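Local coordinates for protein aspergillopepsin-2 heavy chain (Aspergillus niger var. macrosporus, PDB 1Y43) that forms the larger part of an acid endopeptidase of the peptidase G1 family, which cleaves peptide bonds in proteins and is classed as glutamic-type, at residues D150-D154 with G155-T159; T161-G165 with D166-V170. All coordinates share one frame; numbering follows the deposited sequence.

Interaction 1 of 2, residues D150-D154 with G155-T159; sequences DIEQD and GSVLT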
ATOM      1  N   ASP B 150      12.094   4.539  -4.233  1.00  7.56           N
ATOM      2  CA  ASP B 150      12.548   4.701  -2.859  1.00  6.59           C
ATOM      3  C   ASP B 150      12.348   6.132  -2.411  1.00  6.00           C
ATOM      4  O   ASP B 150      12.281   7.041  -3.232  1.00  6.49           O
ATOM      5  CB  ASP B 150      14.001   4.274  -2.678  1.00  8.89           C
ATOM      6  CG  ASP B 150      14.140   2.786  -2.492  1.00  7.97           C
ATOM      7  OD1 ASP B 150      13.523   2.216  -1.577  1.00 11.21           O
ATOM      8  OD2 ASP B 150      14.838   2.169  -3.293  1.00 11.77           O
ATOM      9  N   ILE B 151      12.242   6.312  -1.101  1.00  6.29           N
ATOM     10  CA  ILE B 151      12.020   7.621  -0.508  1.00  7.12           C
ATOM     11  C   ILE B 151      13.324   8.376  -0.220  1.00  8.72           C
ATOM     12  O   ILE B 151      14.283   7.826   0.336  1.00  8.11           O
ATOM     13  CB  ILE B 151      11.178   7.514   0.797  1.00  6.35           C
ATOM     14  CG1 ILE B 151       9.789   6.967   0.481  1.00  6.38           C
ATOM     15  CG2 ILE B 151      11.067   8.875   1.488  1.00  6.20           C
ATOM     16  CD1 ILE B 151       8.947   6.639   1.711  1.00  6.72           C
ATOM     17  N   GLU B 152      13.330   9.646  -0.593  1.00 10.57           N
ATOM     18  CA  GLU B 152      14.467  10.521  -0.372  1.00 14.45           C
ATOM     19  C   GLU B 152      13.901  11.868   0.080  1.00 15.00           C
ATOM     20  O   GLU B 152      13.105  12.473  -0.639  1.00 15.00           O
ATOM     21  CB  GLU B 152      15.242  10.669  -1.670  1.00 16.66           C
ATOM     22  CG  GLU B 152      16.433  11.588  -1.613  1.00 21.69           C
ATOM     23  CD  GLU B 152      17.058  11.721  -2.983  1.00 24.45           C
ATOM     24  OE1 GLU B 152      16.576  12.563  -3.771  1.00 27.39           O
ATOM     25  OE2 GLU B 152      17.991  10.951  -3.295  1.00 25.37           O
ATOM     26  N   GLN B 153      14.244  12.280   1.300  1.00 15.91           N
ATOM     27  CA  GLN B 153      13.784  13.548   1.866  1.00 18.27           C
ATOM     28  C   GLN B 153      14.922  14.282   2.516  1.00 20.72           C
ATOM     29  O   GLN B 153      15.755  13.670   3.175  1.00 21.90           O
ATOM     30  CB  GLN B 153      12.765  13.316   2.959  1.00 16.94           C
ATOM     31  CG  GLN B 153      11.444  12.829   2.499  1.00 16.05           C
ATOM     32  CD  GLN B 153      10.614  12.357   3.661  1.00 16.31           C
ATOM     33  OE1 GLN B 153      10.990  12.528   4.821  1.00 15.93           O
ATOM     34  NE2 GLN B 153       9.494  11.729   3.361  1.00 15.40           N
ATOM     35  N   ASP B 154      14.933  15.601   2.359  1.00 24.87           N
ATOM     36  CA  ASP B 154      15.964  16.459   2.955  1.00 26.72           C
ATOM     37  C   ASP B 154      17.381  15.947   2.787  1.00 26.53           C
ATOM     38  O   ASP B 154      18.185  16.031   3.719  1.00 27.11           O
ATOM     39  CB  ASP B 154      15.694  16.662   4.452  1.00 30.93           C
ATOM     40  CG  ASP B 154      14.469  17.517   4.712  1.00 33.65           C
ATOM     41  OD1 ASP B 154      14.458  18.693   4.257  1.00 36.13           O
ATOM     42  OD2 ASP B 154      13.531  17.011   5.379  1.00 34.88           O
ATOM     43  N   GLY B 155      17.688  15.438   1.600  1.00 26.45           N
ATOM     44  CA  GLY B 155      19.019  14.925   1.352  1.00 25.64           C
ATOM     45  C   GLY B 155      19.320  13.646   2.099  1.00 24.78           C
ATOM     46  O   GLY B 155      20.477  13.362   2.426  1.00 27.17           O
ATOM     47  N   SER B 156      18.285  12.864   2.373  1.00 22.68           N
ATOM     48  CA  SER B 156      18.472  11.592   3.058  1.00 20.98           C
ATOM     49  C   SER B 156      17.658  10.492   2.395  1.00 18.75           C
ATOM     50  O   SER B 156      16.459  10.655   2.147  1.00 18.05           O
ATOM     51  CB  SER B 156      18.057  11.694   4.532  1.00 22.79           C
ATOM     52  OG  SER B 156      18.973  12.482   5.277  1.00 26.09           O
ATOM     53  N   VAL B 157      18.330   9.401   2.053  1.00 16.33           N
ATOM     54  CA  VAL B 157      17.665   8.243   1.467  1.00 14.43           C
ATOM     55  C   VAL B 157      17.101   7.496   2.681  1.00 13.10           C
ATOM     56  O   VAL B 157      17.840   7.182   3.626  1.00 13.74           O
ATOM     57  CB  VAL B 157      18.671   7.353   0.702  1.00 14.83           C
ATOM     58  CG1 VAL B 157      17.967   6.144   0.125  1.00 13.50           C
ATOM     59  CG2 VAL B 157      19.329   8.166  -0.410  1.00 15.59           C
ATOM     60  N   LEU B 158      15.800   7.230   2.680  1.00  9.41           N
ATOM     61  CA  LEU B 158      15.183   6.569   3.824  1.00  8.02           C
ATOM     62  C   LEU B 158      14.786   5.116   3.608  1.00  7.55           C
ATOM     63  O   LEU B 158      14.411   4.435   4.563  1.00  7.37           O
ATOM     64  CB  LEU B 158      13.968   7.375   4.300  1.00  8.45           C
ATOM     65  CG  LEU B 158      14.189   8.855   4.635  1.00  8.39           C
ATOM     66  CD1 LEU B 158      12.866   9.504   4.969  1.00  9.84           C
ATOM     67  CD2 LEU B 158      15.169   8.995   5.783  1.00 10.90           C
ATOM     68  N   THR B 159      14.852   4.638   2.367  1.00  6.87           N
ATOM     69  CA  THR B 159      14.487   3.253   2.070  1.00  6.78           C
ATOM     70  C   THR B 159      15.339   2.653   0.961  1.00  7.84           C
ATOM     71  O   THR B 159      15.946   3.375   0.157  1.00  8.44           O
ATOM     72  CB  THR B 159      12.993   3.111   1.603  1.00  6.30           C
ATOM     73  OG1 THR B 159      12.795   3.813   0.368  1.00  5.90           O
ATOM     74  CG2 THR B 159      12.029   3.658   2.644  1.00  5.48           C
TER
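Thr-159 and Asp-150 hold the buried end of this contact. The hydroxyl OG1 of Thr-159 donates to Asp-150 OD1 over only 2.6 Å, meeting the carboxylate on its anti side, 17° out of its plane. The same OG1 accepts a nearly straight hydrogen bond (166°) from the backbone N of Ile-151 at 3.0 Å. With chi1 at 64°, the hydroxyl is held between the threonine's own N and carbonyl carbon and faces the neighbouring strand. It takes the place of a main-chain acceptor, because the carbonyl of Leu-158 turns away where strand 156-163 is interrupted. Leu-158 N still reaches Ile-151 O, 2.9 Å away. Thr-159 N, by contrast, is buried without a polar partner. Beside the break, Leu-158 CD1 packs on Ile-151 CG2 (4.0 Å) and lies 3.6 Å from Gln-153 OE1, the leucine and glutamine side chains crossing at about a right angle. Phe-121 of strand 117-121 covers Ile-151, Leu-158 and Thr-159. Asp-150 and Ile-151 pair in parallel with a strand of the other protein chain, which continues the sheet across the interface.

The two segments form a beta hairpin with a two-residue loop in a type I' turn from Gln-153 to Ser-156, on the outermost pair of strands that this chain gives to a sheet of its concanavalin-clan fold. Gln-153 N bonds to Ser-156 O at 2.9 Å, while the return bond from Ser-156 N approaches Gln-153 O from above the carbonyl plane. Gln-153 NE2 binds Asp-111 and the backbone of the other chain. Toward the turn the packing thins out: Glu-152 and Val-157 form a non-hydrogen-bonded pair whose side chains barely meet, OE2 lying 4.2 Å from CG2. Asp-154 and Gly-155, both with the positive phi of this turn, form the exposed tip.

Interaction 2 of 2, residues T161-G165 with D166-V170; sequences TSVSG and DSVTV
Asp-166 N donates to Ser-164 OG at the turn, in a fairly straight but long hydrogen bond of 3.3 Å. Asp-166, Thr-169 and Thr-161 bury the most surface here, and in that order they lead from the turn into the sheet. Ser-164 OG also shares a short hydrogen bond of 2.6 Å with Ser-167 OG; with chi1 of 74° and 66°, both serine hydroxyls lean back over their own backbones and meet across the turn. Ser-164 N closes the same pair by bonding to Ser-167 O.

Thr-169 faces Ser-162 in a hydrogen-bonded pair. Its N points almost straight at Ser-162 O (2.8 Å, 178°), and its O receives Ser-162 N at 2.9 Å. On the side-chain level Thr-169 CB touches Ser-162 OG at 3.7 Å, whereas Thr-169 OG1 turns to Thr-128.

Thr-161 lies on the other face of the sheet, beside Val-163, Val-168 and Val-170. Its methyl CG2, anti to the backbone N, settles 3.6 Å from Thr-169 O and also touches Val-168 CG1, while OG1 sits against the Val-170 methyls but finds its main polar partner in Asp-150. Val-163 CG1 meets Val-168 CG1 at 4.2 Å. Apolar side chains of the other protein chain pack on all three valines, with Val-168 and Val-170 buried. The regular antiparallel pairing with a short, hydroxyl-braced connection is that of a beta hairpin, here joining strands 156-163 and 168-172 of a sheet that has five strands within this chain.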
ATOM      1  N   THR B 161      14.716  -0.637  -1.737  1.00  7.54           N
ATOM      2  CA  THR B 161      13.742  -1.604  -2.199  1.00  7.88           C
ATOM      3  C   THR B 161      14.354  -2.624  -3.146  1.00  8.77           C
ATOM      4  O   THR B 161      15.214  -2.289  -3.959  1.00  9.15           O
ATOM      5  CB  THR B 161      12.569  -0.869  -2.908  1.00  7.90           C
ATOM      6  OG1 THR B 161      11.877  -0.056  -1.953  1.00  8.34           O
ATOM      7  CG2 THR B 161      11.590  -1.850  -3.533  1.00  7.85           C
ATOM      8  N   SER B 162      13.947  -3.876  -2.991  1.00  8.89           N
ATOM      9  CA  SER B 162      14.414  -4.955  -3.857  1.00 11.06           C
ATOM     10  C   SER B 162      13.185  -5.788  -4.251  1.00 11.26           C
ATOM     11  O   SER B 162      12.230  -5.920  -3.474  1.00 10.28           O
ATOM     12  CB  SER B 162      15.471  -5.820  -3.147  1.00 11.36           C
ATOM     13  OG  SER B 162      14.992  -6.359  -1.931  1.00 16.08           O
ATOM     14  N   VAL B 163      13.181  -6.288  -5.479  1.00 11.70           N
ATOM     15  CA  VAL B 163      12.064  -7.092  -5.946  1.00 13.64           C
ATOM     16  C   VAL B 163      12.561  -8.439  -6.449  1.00 14.70           C
ATOM     17  O   VAL B 163      13.750  -8.604  -6.740  1.00 14.24           O
ATOM     18  CB  VAL B 163      11.264  -6.377  -7.086  1.00 15.37           C
ATOM     19  CG1 VAL B 163      10.746  -5.029  -6.605  1.00 15.09           C
ATOM     20  CG2 VAL B 163      12.123  -6.201  -8.324  1.00 16.49           C
ATOM     21  N   SER B 164      11.673  -9.422  -6.451  1.00 15.21           N
ATOM     22  CA  SER B 164      12.004 -10.745  -6.961  1.00 16.21           C
ATOM     23  C   SER B 164      10.858 -11.066  -7.926  1.00 17.06           C
ATOM     24  O   SER B 164      10.037 -10.184  -8.256  1.00 17.15           O
ATOM     25  CB  SER B 164      12.085 -11.774  -5.819  1.00 14.84           C
ATOM     26  OG  SER B 164      10.801 -12.124  -5.330  1.00 13.66           O
ATOM     27  N   GLY B 165      10.763 -12.321  -8.356  1.00 17.10           N
ATOM     28  CA  GLY B 165       9.696 -12.697  -9.260  1.00 15.19           C
ATOM     29  C   GLY B 165       8.323 -12.727  -8.609  1.00 14.19           C
ATOM     30  O   GLY B 165       7.306 -12.691  -9.310  1.00 14.75           O
ATOM     31  N   ASP B 166       8.270 -12.779  -7.281  1.00 12.69           N
ATOM     32  CA  ASP B 166       6.978 -12.827  -6.596  1.00 12.11           C
ATOM     33  C   ASP B 166       6.905 -12.022  -5.294  1.00 10.70           C
ATOM     34  O   ASP B 166       5.958 -12.180  -4.517  1.00 10.76           O
ATOM     35  CB  ASP B 166       6.565 -14.289  -6.338  1.00 14.87           C
ATOM     36  CG  ASP B 166       7.633 -15.090  -5.590  1.00 17.35           C
ATOM     37  OD1 ASP B 166       8.364 -14.526  -4.751  1.00 19.66           O
ATOM     38  OD2 ASP B 166       7.731 -16.308  -5.834  1.00 20.00           O
ATOM     39  N   SER B 167       7.889 -11.168  -5.053  1.00  9.65           N
ATOM     40  CA  SER B 167       7.900 -10.391  -3.822  1.00  8.43           C
ATOM     41  C   SER B 167       8.540  -9.026  -3.988  1.00  8.50           C
ATOM     42  O   SER B 167       9.215  -8.750  -4.992  1.00  8.38           O
ATOM     43  CB  SER B 167       8.632 -11.159  -2.712  1.00  9.85           C
ATOM     44  OG  SER B 167      10.020 -11.309  -2.997  1.00 11.32           O
ATOM     45  N   VAL B 168       8.256  -8.162  -3.014  1.00  6.77           N
ATOM     46  CA  VAL B 168       8.790  -6.811  -2.971  1.00  5.99           C
ATOM     47  C   VAL B 168       9.213  -6.588  -1.518  1.00  6.15           C
ATOM     48  O   VAL B 168       8.407  -6.792  -0.613  1.00  6.37           O
ATOM     49  CB  VAL B 168       7.699  -5.771  -3.324  1.00  5.96           C
ATOM     50  CG1 VAL B 168       8.274  -4.359  -3.276  1.00  6.79           C
ATOM     51  CG2 VAL B 168       7.107  -6.064  -4.694  1.00  7.05           C
ATOM     52  N   THR B 169      10.460  -6.194  -1.291  1.00  5.15           N
ATOM     53  CA  THR B 169      10.943  -5.939   0.057  1.00  5.97           C
ATOM     54  C   THR B 169      11.394  -4.485   0.168  1.00  5.66           C
ATOM     55  O   THR B 169      12.160  -4.011  -0.672  1.00  6.67           O
ATOM     56  CB  THR B 169      12.146  -6.855   0.422  1.00  6.92           C
ATOM     57  OG1 THR B 169      11.730  -8.228   0.419  1.00  8.98           O
ATOM     58  CG2 THR B 169      12.710  -6.497   1.785  1.00  8.01           C
ATOM     59  N   VAL B 170      10.861  -3.777   1.156  1.00  4.67           N
ATOM     60  CA  VAL B 170      11.225  -2.388   1.411  1.00  5.33           C
ATOM     61  C   VAL B 170      11.887  -2.364   2.778  1.00  4.89           C
ATOM     62  O   VAL B 170      11.291  -2.791   3.770  1.00  4.75           O
ATOM     63  CB  VAL B 170       9.985  -1.441   1.446  1.00  4.18           C
ATOM     64  CG1 VAL B 170      10.424   0.002   1.719  1.00  4.95           C
ATOM     65  CG2 VAL B 170       9.211  -1.528   0.146  1.00  6.02           C
TER

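From the N-terminal side, interaction 1 is reached first: the chain runs up strand 147-153, reverses at the turn and returns along strand 156-163. That same strand then leads into interaction 2, which turns the chain back again into strand 168-172. The two hairpins therefore follow in series, neither enclosing nor crossing the other, and their centres lie 19 Å apart with the turns at opposite ends of the shared strand. Between them they build a three-stranded antiparallel meander at the C-terminal end of the chain. They meet where Asp-150 OD1 lies 2.8 Å from Thr-161 OG1, a probable hydrogen bond, and where Thr-159 packs on Val-170.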